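Local coordinates for extracellular solute-binding protein, family 5 (Chelativorans sp., PDB 6WM7), which probably binds peptides or related solutes outside the cytoplasmic membrane for uptake by an ABC-type importer, at residues 409-414 / 436-441; 146-151 / 201-206; 89-94 / 546-551; 445-450 / 478-483; 279-284 / 414-419. One frame throughout, in Å; residues are numbered along the deposited sequence.

Contact 3 opens first and closes last, tying early and late chain together near the centre of the molecule; the other four are nested within its loop. Of these four, contact 2 comes first along the chain and touches none of the others, its nearest atoms about 7 Å from contact 4. Contacts 5 and 1 interleave, share Gly414, and have centres about 14 Å apart: both use the connection from strand 407-410 into helix 416-429, and contact 1 adds the return strand 436-439. These strands belong to a mixed sheet with strand 456-462, toward which segment 445-450 of contact 4 leads. Contact 4 touches contact 1 through Ser410 and Leu449, so contacts 1, 4 and 5 gather about one sheet.

Contact 1. Residues 409-414 / 436-441; sequences LSFPPG and TDLLTG
The carbonyl oxygen of Phe411 takes a 2.7 Å hydrogen bond from Thr440 OG1, whose oxygen comes in at 32° from the carbonyl plane. The same acceptor lies 3.3 Å from Thr440 CA in a CA-H...O contact, so a single residue meets it with both side chain and backbone. With OG1 anti to the backbone N (chi1 -169°), Thr440 reaches back across the strand pair just where regular pairing ends. Its CB then rides over one face of the Phe411 ring in a CH-pi contact, 4.0 Å from the centroid. Leu439 O lies over that same face, offset toward the rim, whereas Leu438 CB comes to the ring edge. Upstream, the backbones pair in parallel register, Leu409 with Leu438 and Ser410 with Leu439. Leu409 N binds Asp437 O at 3.0 Å, Leu409 O receives Leu439 N at 2.9 Å, and Leu439 O receives Phe411 N. On one face of the sheet Leu409 and Leu438 run alongside each other, and their CD2 methyls meet at 3.8 Å. On the other face Ser410 CB packs against Leu439 CB, while Ser410 OG turns to His457 on strand 456-462, which flanks strand 407-410. Past the pairing, Pro413 CD comes to 3.3 Å from Gly441 O as both chains leave the sheet. Helix 416-429 covers Phe411 through Asn419 and Ala422 and touches Leu438 through Thr426. Parallel neighbouring strands joined by a helix that packs on one face of their sheet make this a beta-alpha-beta crossover.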
# COMPACT_ATOMS: atom_id res chain seq x y z
N LEU A 409 -11.79 1.46 -21.40
CA LEU A 409 -10.62 1.00 -20.66
C LEU A 409 -9.96 2.21 -20.02
O LEU A 409 -9.35 3.03 -20.72
CB LEU A 409 -9.65 0.26 -21.59
CG LEU A 409 -8.30 -0.14 -20.98
CD1 LEU A 409 -8.37 -0.82 -19.66
CD2 LEU A 409 -7.63 -1.08 -22.00
N SER A 410 -10.12 2.35 -18.71
CA SER A 410 -9.61 3.51 -18.00
C SER A 410 -8.42 3.13 -17.14
O SER A 410 -8.24 1.97 -16.76
CB SER A 410 -10.70 4.14 -17.13
OG SER A 410 -11.15 3.29 -16.09
N PHE A 411 -7.59 4.14 -16.84
CA PHE A 411 -6.42 3.97 -16.00
C PHE A 411 -5.99 5.33 -15.47
O PHE A 411 -6.21 6.35 -16.13
CB PHE A 411 -5.26 3.31 -16.78
CG PHE A 411 -4.94 3.99 -18.08
CD1 PHE A 411 -5.63 3.68 -19.23
CD2 PHE A 411 -3.94 4.94 -18.13
CE1 PHE A 411 -5.34 4.30 -20.42
CE2 PHE A 411 -3.64 5.57 -19.33
CZ PHE A 411 -4.35 5.24 -20.47
N PRO A 412 -5.40 5.38 -14.29
CA PRO A 412 -5.05 6.66 -13.68
C PRO A 412 -3.82 7.27 -14.33
O PRO A 412 -2.99 6.55 -14.90
CB PRO A 412 -4.79 6.30 -12.22
CG PRO A 412 -4.27 4.88 -12.28
CD PRO A 412 -5.10 4.24 -13.39
N PRO A 413 -3.65 8.58 -14.21
CA PRO A 413 -2.43 9.22 -14.70
C PRO A 413 -1.26 8.99 -13.75
O PRO A 413 -1.41 8.61 -12.58
CB PRO A 413 -2.82 10.70 -14.75
CG PRO A 413 -3.81 10.84 -13.64
CD PRO A 413 -4.58 9.55 -13.59
N GLY A 414 -0.07 9.20 -14.30
CA GLY A 414 1.15 9.13 -13.53
C GLY A 414 1.86 7.80 -13.54
O GLY A 414 2.83 7.63 -12.78
N THR A 436 -11.64 -0.58 -28.29
CA THR A 436 -11.54 0.06 -26.99
C THR A 436 -11.38 1.56 -27.14
O THR A 436 -10.81 2.06 -28.12
CB THR A 436 -10.33 -0.45 -26.17
OG1 THR A 436 -9.13 0.16 -26.67
CG2 THR A 436 -10.26 -1.97 -26.25
N ASP A 437 -11.89 2.27 -26.15
CA ASP A 437 -11.62 3.69 -25.93
C ASP A 437 -10.77 3.80 -24.67
O ASP A 437 -11.18 3.34 -23.60
CB ASP A 437 -12.91 4.49 -25.76
CG ASP A 437 -13.61 4.77 -27.09
OD1 ASP A 437 -12.95 4.78 -28.16
OD2 ASP A 437 -14.84 4.98 -27.06
N LEU A 438 -9.58 4.39 -24.81
CA LEU A 438 -8.70 4.59 -23.66
C LEU A 438 -9.08 5.89 -22.96
O LEU A 438 -9.20 6.93 -23.60
CB LEU A 438 -7.23 4.61 -24.10
CG LEU A 438 -6.74 3.32 -24.77
CD1 LEU A 438 -5.26 3.43 -25.10
CD2 LEU A 438 -6.98 2.10 -23.92
N LEU A 439 -9.27 5.81 -21.64
CA LEU A 439 -9.73 6.92 -20.81
C LEU A 439 -8.79 7.12 -19.63
O LEU A 439 -8.46 6.15 -18.93
CB LEU A 439 -11.15 6.66 -20.31
CG LEU A 439 -12.16 6.34 -21.40
CD1 LEU A 439 -13.45 5.78 -20.81
CD2 LEU A 439 -12.45 7.57 -22.25
N THR A 440 -8.34 8.35 -19.40
CA THR A 440 -7.43 8.60 -18.28
C THR A 440 -7.68 10.02 -17.76
O THR A 440 -8.76 10.58 -17.97
CB THR A 440 -5.96 8.35 -18.69
OG1 THR A 440 -5.10 8.35 -17.54
CG2 THR A 440 -5.48 9.37 -19.70
N GLY A 441 -6.71 10.56 -17.01
CA GLY A 441 -6.87 11.84 -16.37
C GLY A 441 -7.37 11.71 -14.94
O GLY A 441 -7.60 10.61 -14.44

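Contact 2. Residues 146-151 / 201-206; sequences CPECLI and DIAESY
The disulfide of a Cys-Pro-Glu-Cys turn, Cys146 to Cys149, rests on the first turn of helix 202-212. Cys146 SG sits 3.6 Å from Ala203 CA and 3.7 Å from Ile202 CG2. It gets there because SG stands anti to the backbone N (chi1 178°), which sends the sulfur out to the helix. Ala203 CB touches both this sulfur and Glu148 CB, the latter at 3.9 Å. The Cys149 sulfur approaches the Tyr206 ring obliquely, its SG 4.5 Å from the centroid, a sulfur-aromatic contact, while Cys149 CB meets Tyr206 CD1 at 3.8 Å. The turn is a type I beta turn, held by the 2.0 Å bond between Cys146 SG and Cys149 SG and by a backbone bond from Cys149 N to Cys146 O. It faces a helix whose start is capped by Asp201, with OD1 accepting from Glu204 N at 2.9 Å. Leu150 then forms an inverse gamma turn that leads to Ile151, whose side chain crosses Tyr206 at about a right angle and brings CG2 to 3.6 Å from the phenol OH. That hydroxyl is hydrogen-bonded to Thr64 OG1 and Gln141 NE2, and Asn207, one residue further along the helix, bonds Glu148 O and Leu150 N.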
# COMPACT_ATOMS: atom_id res chain seq x y z
N CYS A 146 -16.85 5.33 18.55
CA CYS A 146 -16.78 6.62 17.86
C CYS A 146 -17.30 6.41 16.44
O CYS A 146 -16.54 6.44 15.47
CB CYS A 146 -15.35 7.15 17.81
SG CYS A 146 -15.21 8.77 16.89
N PRO A 147 -18.61 6.17 16.29
CA PRO A 147 -19.15 5.90 14.95
C PRO A 147 -18.92 7.04 13.96
O PRO A 147 -18.96 6.80 12.75
CB PRO A 147 -20.65 5.68 15.20
CG PRO A 147 -20.76 5.38 16.65
CD PRO A 147 -19.65 6.15 17.33
N GLU A 148 -18.69 8.26 14.45
CA GLU A 148 -18.50 9.41 13.58
C GLU A 148 -17.05 9.62 13.17
O GLU A 148 -16.78 10.53 12.37
CB GLU A 148 -19.01 10.68 14.27
CG GLU A 148 -20.49 10.66 14.61
CD GLU A 148 -20.77 9.92 15.91
OE1 GLU A 148 -19.81 9.59 16.64
OE2 GLU A 148 -21.96 9.68 16.21
N CYS A 149 -16.12 8.83 13.68
CA CYS A 149 -14.72 8.96 13.29
C CYS A 149 -14.58 8.56 11.83
O CYS A 149 -15.00 7.48 11.43
CB CYS A 149 -13.83 8.09 14.16
SG CYS A 149 -13.47 8.80 15.81
N LEU A 150 -13.98 9.44 11.03
CA LEU A 150 -13.87 9.25 9.58
C LEU A 150 -12.62 8.42 9.25
O LEU A 150 -11.69 8.87 8.61
CB LEU A 150 -13.83 10.61 8.88
CG LEU A 150 -15.06 11.51 9.08
CD1 LEU A 150 -14.80 12.92 8.56
CD2 LEU A 150 -16.27 10.91 8.41
N ILE A 151 -12.63 7.16 9.70
CA ILE A 151 -11.45 6.32 9.59
C ILE A 151 -11.30 5.74 8.18
O ILE A 151 -12.26 5.68 7.41
CB ILE A 151 -11.45 5.18 10.63
CG1 ILE A 151 -12.41 4.04 10.25
CG2 ILE A 151 -11.80 5.71 12.01
CD1 ILE A 151 -12.26 2.84 11.18
N ASP A 201 -14.84 16.06 21.93
CA ASP A 201 -15.09 14.64 22.12
C ASP A 201 -14.22 13.84 21.14
O ASP A 201 -13.45 14.39 20.36
CB ASP A 201 -16.58 14.32 21.98
CG ASP A 201 -17.16 14.62 20.60
OD1 ASP A 201 -16.43 14.73 19.61
OD2 ASP A 201 -18.41 14.74 20.52
N ILE A 202 -14.35 12.52 21.21
CA ILE A 202 -13.43 11.66 20.46
C ILE A 202 -13.53 11.95 18.96
O ILE A 202 -12.51 12.09 18.27
CB ILE A 202 -13.69 10.18 20.78
CG1 ILE A 202 -12.69 9.29 20.04
CG2 ILE A 202 -15.12 9.79 20.45
CD1 ILE A 202 -12.70 7.86 20.54
N ALA A 203 -14.74 12.05 18.43
CA ALA A 203 -14.89 12.31 17.00
C ALA A 203 -14.29 13.65 16.61
O ALA A 203 -13.58 13.77 15.61
CB ALA A 203 -16.36 12.24 16.59
N GLU A 204 -14.61 14.70 17.38
CA GLU A 204 -14.06 16.02 17.08
C GLU A 204 -12.54 16.01 17.11
O GLU A 204 -11.88 16.55 16.21
CB GLU A 204 -14.64 17.02 18.09
CG GLU A 204 -13.98 18.39 18.12
CD GLU A 204 -14.30 19.23 16.90
OE1 GLU A 204 -13.57 20.22 16.65
OE2 GLU A 204 -15.28 18.90 16.19
N SER A 205 -11.95 15.37 18.11
CA SER A 205 -10.49 15.41 18.21
C SER A 205 -9.83 14.61 17.09
O SER A 205 -8.75 14.98 16.61
CB SER A 205 -10.03 14.89 19.57
OG SER A 205 -10.32 13.52 19.76
N TYR A 206 -10.44 13.50 16.68
CA TYR A 206 -9.88 12.69 15.60
C TYR A 206 -10.10 13.34 14.24
O TYR A 206 -9.18 13.36 13.40
CB TYR A 206 -10.53 11.30 15.65
CG TYR A 206 -10.03 10.31 14.61
CD1 TYR A 206 -10.69 10.14 13.40
CD2 TYR A 206 -8.92 9.52 14.85
CE1 TYR A 206 -10.26 9.23 12.46
CE2 TYR A 206 -8.47 8.61 13.91
CZ TYR A 206 -9.14 8.47 12.72
OH TYR A 206 -8.69 7.56 11.80

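Contact 3. Residues 89-94 / 546-551; sequences PDFTLK and NPNQLG. With EDO (1,2-ethanediol), chain J; EDO (1,2-ethanediol), chain C; EDO (1,2-ethanediol), chain G.
Pro89 lies across the amide of Asn546 in the tight half of the contact. Pro89 CD and CG both turn to Asn546 OD1, although the exact place of that oxygen is doubtful. Pro547 adds to this half, its CD 3.8 Å from Pro89 O and 4.2 Å from Pro89 CB. The amide nitrogen of Asn546 has two acceptors: ND2 gives a 3.1 Å bond to Gly551 O, which lies in the amide plane, and another to Val87 O on strand 85-87. Tyr554 touches both Pro89 and Asn546.

The other half is looser and wetter. Phe91 and Asn548 pass alongside each other, running opposite ways, with ring and amide planes 27° apart, and the closest approach is Phe91 CE1 to Asn548 CB at 3.6 Å. A 1,2-ethanediol, probably from the crystallisation liquor, lays its C2 over one face of the Phe91 ring and donates from O1 to Pro547 O. Between the halves sits one water that gives a hydrogen to Pro89 O at 2.9 Å, accepts one from Asn548 ND2 at 3.0 Å, and reaches the O1 of the same diol. It thereby bridges the two segments in polar fashion.

While Asn548 CB meets Phe91, chi1 (53°) sets CG between the backbone N and carbonyl carbon, which turns OD1 back to its own loop. There it accepts from Leu550 N at 2.9 Å, in the carbonyl plane, closing an Asx turn that follows the inverse gamma turn centred on Pro547.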
# COMPACT_ATOMS: atom_id res chain seq x y z
N PRO A 89 11.99 -4.13 5.47
CA PRO A 89 12.16 -4.33 4.02
C PRO A 89 11.97 -5.76 3.56
O PRO A 89 11.67 -5.97 2.39
CB PRO A 89 13.58 -3.82 3.75
CG PRO A 89 13.79 -2.77 4.83
CD PRO A 89 13.05 -3.29 6.05
N ASP A 90 12.15 -6.76 4.43
CA ASP A 90 11.87 -8.15 4.09
C ASP A 90 10.40 -8.53 4.29
O ASP A 90 10.05 -9.72 4.20
CB ASP A 90 12.80 -9.09 4.86
CG ASP A 90 12.67 -8.97 6.36
OD1 ASP A 90 11.81 -8.20 6.85
OD2 ASP A 90 13.45 -9.67 7.06
N PHE A 91 9.55 -7.53 4.54
CA PHE A 91 8.10 -7.66 4.67
C PHE A 91 7.70 -8.38 5.94
O PHE A 91 6.58 -8.89 6.03
CB PHE A 91 7.48 -8.33 3.44
CG PHE A 91 6.09 -7.79 3.07
CD1 PHE A 91 5.77 -6.44 3.17
CD2 PHE A 91 5.12 -8.65 2.57
CE1 PHE A 91 4.52 -5.96 2.81
CE2 PHE A 91 3.87 -8.16 2.18
CZ PHE A 91 3.57 -6.83 2.31
N THR A 92 8.58 -8.43 6.93
CA THR A 92 8.24 -8.89 8.26
C THR A 92 7.84 -7.72 9.16
O THR A 92 8.11 -6.54 8.88
CB THR A 92 9.40 -9.65 8.89
OG1 THR A 92 10.51 -8.77 9.10
CG2 THR A 92 9.82 -10.83 8.01
N LEU A 93 7.17 -8.05 10.25
CA LEU A 93 6.81 -7.08 11.28
C LEU A 93 7.83 -7.18 12.41
O LEU A 93 8.12 -8.28 12.91
CB LEU A 93 5.40 -7.32 11.82
CG LEU A 93 4.29 -6.90 10.86
CD1 LEU A 93 2.95 -7.46 11.29
CD2 LEU A 93 4.21 -5.40 10.77
N LYS A 94 8.39 -6.04 12.80
CA LYS A 94 9.35 -5.98 13.89
C LYS A 94 8.77 -5.17 15.03
O LYS A 94 8.35 -4.02 14.84
CB LYS A 94 10.66 -5.31 13.44
CG LYS A 94 11.74 -5.28 14.53
CD LYS A 94 12.94 -4.47 14.07
CE LYS A 94 13.96 -4.26 15.18
NZ LYS A 94 13.41 -3.46 16.33
N ASN A 546 12.17 0.31 1.46
CA ASN A 546 11.32 -0.49 2.32
C ASN A 546 10.11 -0.66 1.42
O ASN A 546 9.19 0.17 1.44
CB ASN A 546 11.02 0.23 3.63
CG ASN A 546 10.33 -0.64 4.64
OD1 ASN A 546 10.49 -1.86 4.66
ND2 ASN A 546 9.55 -0.00 5.51
N PRO A 547 10.13 -1.67 0.51
CA PRO A 547 9.22 -1.68 -0.67
C PRO A 547 7.82 -2.17 -0.35
O PRO A 547 7.32 -3.17 -0.90
CB PRO A 547 9.96 -2.61 -1.64
CG PRO A 547 10.70 -3.56 -0.74
CD PRO A 547 11.16 -2.73 0.44
N ASN A 548 7.17 -1.44 0.55
CA ASN A 548 5.84 -1.75 1.04
C ASN A 548 5.16 -0.43 1.41
O ASN A 548 5.73 0.65 1.22
CB ASN A 548 5.93 -2.70 2.23
CG ASN A 548 6.85 -2.16 3.30
OD1 ASN A 548 6.58 -1.11 3.89
ND2 ASN A 548 7.94 -2.86 3.55
N GLN A 549 3.95 -0.52 1.95
CA GLN A 549 3.21 0.71 2.19
C GLN A 549 3.85 1.60 3.25
O GLN A 549 3.61 2.81 3.24
CB GLN A 549 1.77 0.41 2.61
CG GLN A 549 0.89 -0.08 1.49
CD GLN A 549 -0.57 -0.05 1.87
OE1 GLN A 549 -1.08 -0.99 2.50
NE2 GLN A 549 -1.26 1.04 1.52
N LEU A 550 4.65 1.05 4.15
CA LEU A 550 5.25 1.90 5.17
C LEU A 550 6.38 2.73 4.57
O LEU A 550 6.47 3.94 4.83
CB LEU A 550 5.72 1.06 6.35
CG LEU A 550 4.61 0.69 7.35
CD1 LEU A 550 4.24 1.96 8.15
CD2 LEU A 550 3.36 0.08 6.76
N GLY A 551 7.23 2.13 3.76
CA GLY A 551 8.16 2.88 2.95
C GLY A 551 9.45 3.29 3.63
O GLY A 551 9.72 2.96 4.79
C1 EDO J . 6.82 -6.53 -1.13
O1 EDO J . 7.92 -5.77 -0.65
C2 EDO J . 6.88 -7.89 -0.43
O2 EDO J . 8.22 -8.39 -0.53
C1 EDO C . 13.08 -0.05 17.25
O1 EDO C . 12.54 -1.33 16.91
C2 EDO C . 13.88 0.45 16.05
O2 EDO C . 14.76 -0.57 15.59
C1 EDO G . 0.40 -2.43 5.60
O1 EDO G . 0.55 -2.72 4.22
C2 EDO G . 1.09 -3.50 6.42
O2 EDO G . 0.38 -4.74 6.35
O HOH W 1 8.85 -5.23 2.01

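Contact 4. Residues 445-450 / 478-483; sequences TADYLL and DTRQNY
Tyr483 sends CG anti to its own carbonyl carbon (chi1 -56°), and Leu449 does the same (chi1 -73°), which sets a leucine methyl over the face of the ring. The two residues belong to loops of the binding-protein fold: segment 445-450 leads toward strand 456-462, whereas the loop after helix 467-474 carries a type I beta turn from Thr479 to Asn482. Leu449 CD1 lies over the Tyr483 ring 4.0 Å from its centroid, a CH-pi contact made by side chains set crosswise. Gln481 CA covers the opposite face, so the ring is held between a methyl from the other loop and the backbone of the preceding turn. Toward the phenol end Ala446 completes the apolar patch, its CB 3.9 Å from Tyr483 CZ, while the Ala446 carbonyl oxygen comes obliquely to within 3.4 Å of Tyr483 CE1. Leu449 is backed in turn by Phe454 and His457.

Beyond the hydroxyl the contact becomes charged. Arg480 runs extended through its first two torsions, then bends at the third, carrying its guanidinium toward Asp447. Their salt bridge is long, 3.5 Å from Asp447 OD1 to Arg480 NH1, and the carboxylate and guanidinium planes stand 66° apart, which rules out a flat two-pronged pairing. A water bridges the pair alongside this long salt bridge: it donates to Asp447 OD1 at 2.7 Å and accepts from Arg480 NH1. The same molecule sits in the plane of the Tyr483 ring at its edge, 2.8 Å from Tyr483 OH.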
# COMPACT_ATOMS: atom_id res chain seq x y z
N THR A 445 -9.44 7.51 -11.75
CA THR A 445 -8.81 6.86 -10.62
C THR A 445 -9.77 5.83 -10.02
O THR A 445 -10.96 5.80 -10.32
CB THR A 445 -8.44 7.87 -9.55
OG1 THR A 445 -9.65 8.49 -9.08
CG2 THR A 445 -7.50 8.94 -10.10
N ALA A 446 -9.22 4.98 -9.16
CA ALA A 446 -10.03 3.93 -8.54
C ALA A 446 -11.15 4.52 -7.70
O ALA A 446 -12.28 4.00 -7.72
CB ALA A 446 -9.15 3.03 -7.67
N ASP A 447 -10.88 5.59 -6.97
CA ASP A 447 -11.89 6.17 -6.09
C ASP A 447 -13.11 6.65 -6.87
O ASP A 447 -14.21 6.73 -6.31
CB ASP A 447 -11.30 7.33 -5.27
CG ASP A 447 -10.43 6.86 -4.12
OD1 ASP A 447 -10.53 5.69 -3.71
OD2 ASP A 447 -9.66 7.70 -3.61
N TYR A 448 -12.93 6.99 -8.16
CA TYR A 448 -14.01 7.51 -8.98
C TYR A 448 -14.67 6.45 -9.86
O TYR A 448 -15.56 6.79 -10.65
CB TYR A 448 -13.47 8.68 -9.82
CG TYR A 448 -13.37 9.96 -9.02
CD1 TYR A 448 -12.54 10.06 -7.92
CD2 TYR A 448 -14.13 11.08 -9.36
CE1 TYR A 448 -12.46 11.23 -7.18
CE2 TYR A 448 -14.04 12.26 -8.63
CZ TYR A 448 -13.20 12.32 -7.53
OH TYR A 448 -13.09 13.47 -6.79
N LEU A 449 -14.29 5.18 -9.69
CA LEU A 449 -14.94 4.10 -10.43
C LEU A 449 -16.41 3.99 -10.05
O LEU A 449 -16.79 4.13 -8.87
CB LEU A 449 -14.26 2.76 -10.16
CG LEU A 449 -12.89 2.61 -10.81
CD1 LEU A 449 -12.20 1.39 -10.24
CD2 LEU A 449 -13.03 2.49 -12.31
N LEU A 450 -17.24 3.69 -11.05
CA LEU A 450 -18.66 3.48 -10.86
C LEU A 450 -19.07 2.29 -11.72
O LEU A 450 -18.47 2.04 -12.76
CB LEU A 450 -19.49 4.69 -11.28
CG LEU A 450 -19.25 6.01 -10.56
CD1 LEU A 450 -19.98 7.14 -11.30
CD2 LEU A 450 -19.71 5.90 -9.13
N ASP A 478 -20.03 -6.07 -0.02
CA ASP A 478 -20.40 -4.69 0.27
C ASP A 478 -19.21 -3.93 0.84
O ASP A 478 -19.25 -3.44 1.98
CB ASP A 478 -21.57 -4.65 1.25
CG ASP A 478 -22.81 -5.34 0.71
OD1 ASP A 478 -23.10 -5.20 -0.49
OD2 ASP A 478 -23.49 -6.04 1.50
N THR A 479 -18.15 -3.82 0.06
CA THR A 479 -16.92 -3.19 0.50
C THR A 479 -16.48 -2.27 -0.65
O THR A 479 -16.67 -2.57 -1.83
CB THR A 479 -15.84 -4.19 0.91
OG1 THR A 479 -14.86 -3.51 1.70
CG2 THR A 479 -15.19 -4.82 -0.28
N ARG A 480 -15.93 -1.13 -0.26
CA ARG A 480 -15.69 -0.07 -1.23
C ARG A 480 -14.75 -0.52 -2.33
O ARG A 480 -14.95 -0.21 -3.50
CB ARG A 480 -15.13 1.16 -0.52
CG ARG A 480 -14.73 2.32 -1.44
CD ARG A 480 -14.15 3.51 -0.65
NE ARG A 480 -13.09 3.14 0.29
CZ ARG A 480 -11.78 3.13 0.01
NH1 ARG A 480 -11.34 3.47 -1.19
NH2 ARG A 480 -10.91 2.77 0.95
N GLN A 481 -13.70 -1.24 -1.97
CA GLN A 481 -12.66 -1.58 -2.93
C GLN A 481 -12.98 -2.85 -3.72
O GLN A 481 -12.11 -3.32 -4.48
CB GLN A 481 -11.31 -1.72 -2.22
CG GLN A 481 -10.82 -0.42 -1.61
CD GLN A 481 -9.54 -0.61 -0.85
OE1 GLN A 481 -9.53 -1.21 0.22
NE2 GLN A 481 -8.44 -0.14 -1.42
N ASN A 482 -14.19 -3.38 -3.60
CA ASN A 482 -14.65 -4.43 -4.50
C ASN A 482 -15.25 -3.79 -5.75
O ASN A 482 -16.46 -3.76 -5.96
CB ASN A 482 -15.65 -5.33 -3.78
CG ASN A 482 -16.09 -6.50 -4.61
OD1 ASN A 482 -15.62 -6.72 -5.73
ND2 ASN A 482 -17.00 -7.28 -4.06
N TYR A 483 -14.35 -3.25 -6.59
CA TYR A 483 -14.80 -2.47 -7.74
C TYR A 483 -15.38 -3.33 -8.85
O TYR A 483 -16.16 -2.84 -9.68
CB TYR A 483 -13.63 -1.68 -8.32
CG TYR A 483 -12.93 -0.77 -7.34
CD1 TYR A 483 -13.55 0.35 -6.83
CD2 TYR A 483 -11.63 -1.03 -6.95
CE1 TYR A 483 -12.90 1.19 -5.95
CE2 TYR A 483 -10.95 -0.20 -6.06
CZ TYR A 483 -11.61 0.90 -5.56
OH TYR A 483 -10.97 1.74 -4.68
O HOH W 2 -12.42 3.76 -3.40

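Contact 5. Residues 279-284 / 414-419; sequences GATQDM and GYPAAN
Thr281 CG2 meets Pro416 CG at 3.7 Å, the threonine side chain lying athwart the proline ring. Beside it Gly279 O lies 3.9 Å from Pro416 CD, and Gly279 CA comes to 4.2 Å from Gly414 O. Gly279 has no side chain in the way, so its backbone can come this close to the Gly414-Pro416 bend, with Tyr415 CD1 obliquely placed at 4.4 Å from Gly279 CA. One shell out, a water joins the two segments, donating to Ala280 O at 3.2 Å and accepting from Ala417 N at 3.1 Å. Further out, two helix starts position the touching residues. Thr281 is the N-cap of helix 282-289: with chi1 at 65°, OG1 takes the place between backbone N and carbonyl carbon and accepts from Met284 N, which directs CG2 to the proline. Tyr415 holds the N-cap position of helix 416-429, with its OH bonded to Tyr460 OH and its ring touching Tyr307 and Leu530 of the neighbouring strands. Chemically, then, this is a light surface contact of methyl and proline carbons, where between the two segments a water gives the polar link, its oxygen taking an N-H from the first turn of helix 416-429.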
# COMPACT_ATOMS: atom_id res chain seq x y z
N GLY A 279 6.32 5.91 -10.53
CA GLY A 279 6.21 5.25 -11.83
C GLY A 279 7.52 5.16 -12.59
O GLY A 279 7.70 5.80 -13.63
N ALA A 280 8.45 4.35 -12.10
CA ALA A 280 9.77 4.32 -12.73
C ALA A 280 9.68 3.80 -14.16
O ALA A 280 8.84 2.96 -14.50
CB ALA A 280 10.73 3.47 -11.90
N THR A 281 10.54 4.34 -15.01
CA THR A 281 10.66 3.97 -16.41
C THR A 281 12.12 3.70 -16.72
O THR A 281 13.02 4.09 -15.96
CB THR A 281 10.15 5.07 -17.34
OG1 THR A 281 11.00 6.22 -17.21
CG2 THR A 281 8.70 5.44 -17.00
N GLN A 282 12.36 3.07 -17.87
CA GLN A 282 13.73 2.89 -18.34
C GLN A 282 14.43 4.24 -18.48
O GLN A 282 15.61 4.37 -18.11
CB GLN A 282 13.76 2.15 -19.68
CG GLN A 282 15.17 1.86 -20.18
CD GLN A 282 15.17 0.97 -21.41
OE1 GLN A 282 14.14 0.45 -21.80
NE2 GLN A 282 16.33 0.81 -22.02
N ASP A 283 13.73 5.24 -19.02
CA ASP A 283 14.35 6.55 -19.20
C ASP A 283 14.77 7.13 -17.85
O ASP A 283 15.84 7.73 -17.73
CB ASP A 283 13.40 7.50 -19.91
CG ASP A 283 13.33 7.26 -21.41
OD1 ASP A 283 14.11 6.44 -21.94
OD2 ASP A 283 12.48 7.90 -22.07
N MET A 284 13.94 6.96 -16.82
CA MET A 284 14.28 7.49 -15.50
C MET A 284 15.54 6.82 -14.95
O MET A 284 16.41 7.49 -14.38
CB MET A 284 13.11 7.28 -14.54
CG MET A 284 13.42 7.69 -13.11
SD MET A 284 12.14 7.14 -11.98
CE MET A 284 10.79 8.21 -12.52
N GLY A 414 -0.07 9.20 -14.30
CA GLY A 414 1.15 9.13 -13.53
C GLY A 414 1.86 7.80 -13.54
O GLY A 414 2.83 7.63 -12.78
N TYR A 415 1.43 6.85 -14.38
CA TYR A 415 1.99 5.51 -14.43
C TYR A 415 2.22 5.15 -15.89
O TYR A 415 1.35 4.54 -16.53
CB TYR A 415 1.08 4.51 -13.72
CG TYR A 415 1.03 4.80 -12.25
CD1 TYR A 415 1.95 4.22 -11.39
CD2 TYR A 415 0.10 5.70 -11.72
CE1 TYR A 415 1.94 4.50 -10.05
CE2 TYR A 415 0.08 5.98 -10.37
CZ TYR A 415 1.00 5.39 -9.54
OH TYR A 415 1.00 5.67 -8.19
N PRO A 416 3.37 5.52 -16.44
CA PRO A 416 3.60 5.24 -17.87
C PRO A 416 3.40 3.78 -18.26
O PRO A 416 2.90 3.50 -19.35
CB PRO A 416 5.06 5.68 -18.07
CG PRO A 416 5.27 6.72 -17.03
CD PRO A 416 4.47 6.29 -15.84
N ALA A 417 3.78 2.84 -17.39
CA ALA A 417 3.62 1.43 -17.73
C ALA A 417 2.16 1.06 -17.94
O ALA A 417 1.83 0.26 -18.83
CB ALA A 417 4.22 0.55 -16.64
N ALA A 418 1.26 1.64 -17.13
CA ALA A 418 -0.17 1.38 -17.30
C ALA A 418 -0.67 1.91 -18.64
O ALA A 418 -1.49 1.26 -19.31
CB ALA A 418 -0.95 2.00 -16.14
N ASN A 419 -0.21 3.09 -19.05
CA ASN A 419 -0.60 3.62 -20.36
C ASN A 419 -0.15 2.69 -21.48
O ASN A 419 -0.94 2.34 -22.37
CB ASN A 419 0.01 5.01 -20.54
CG ASN A 419 -0.61 5.77 -21.66
OD1 ASN A 419 -0.78 5.24 -22.76
ND2 ASN A 419 -0.96 7.03 -21.41
O HOH W 3 5.70 3.28 -15.04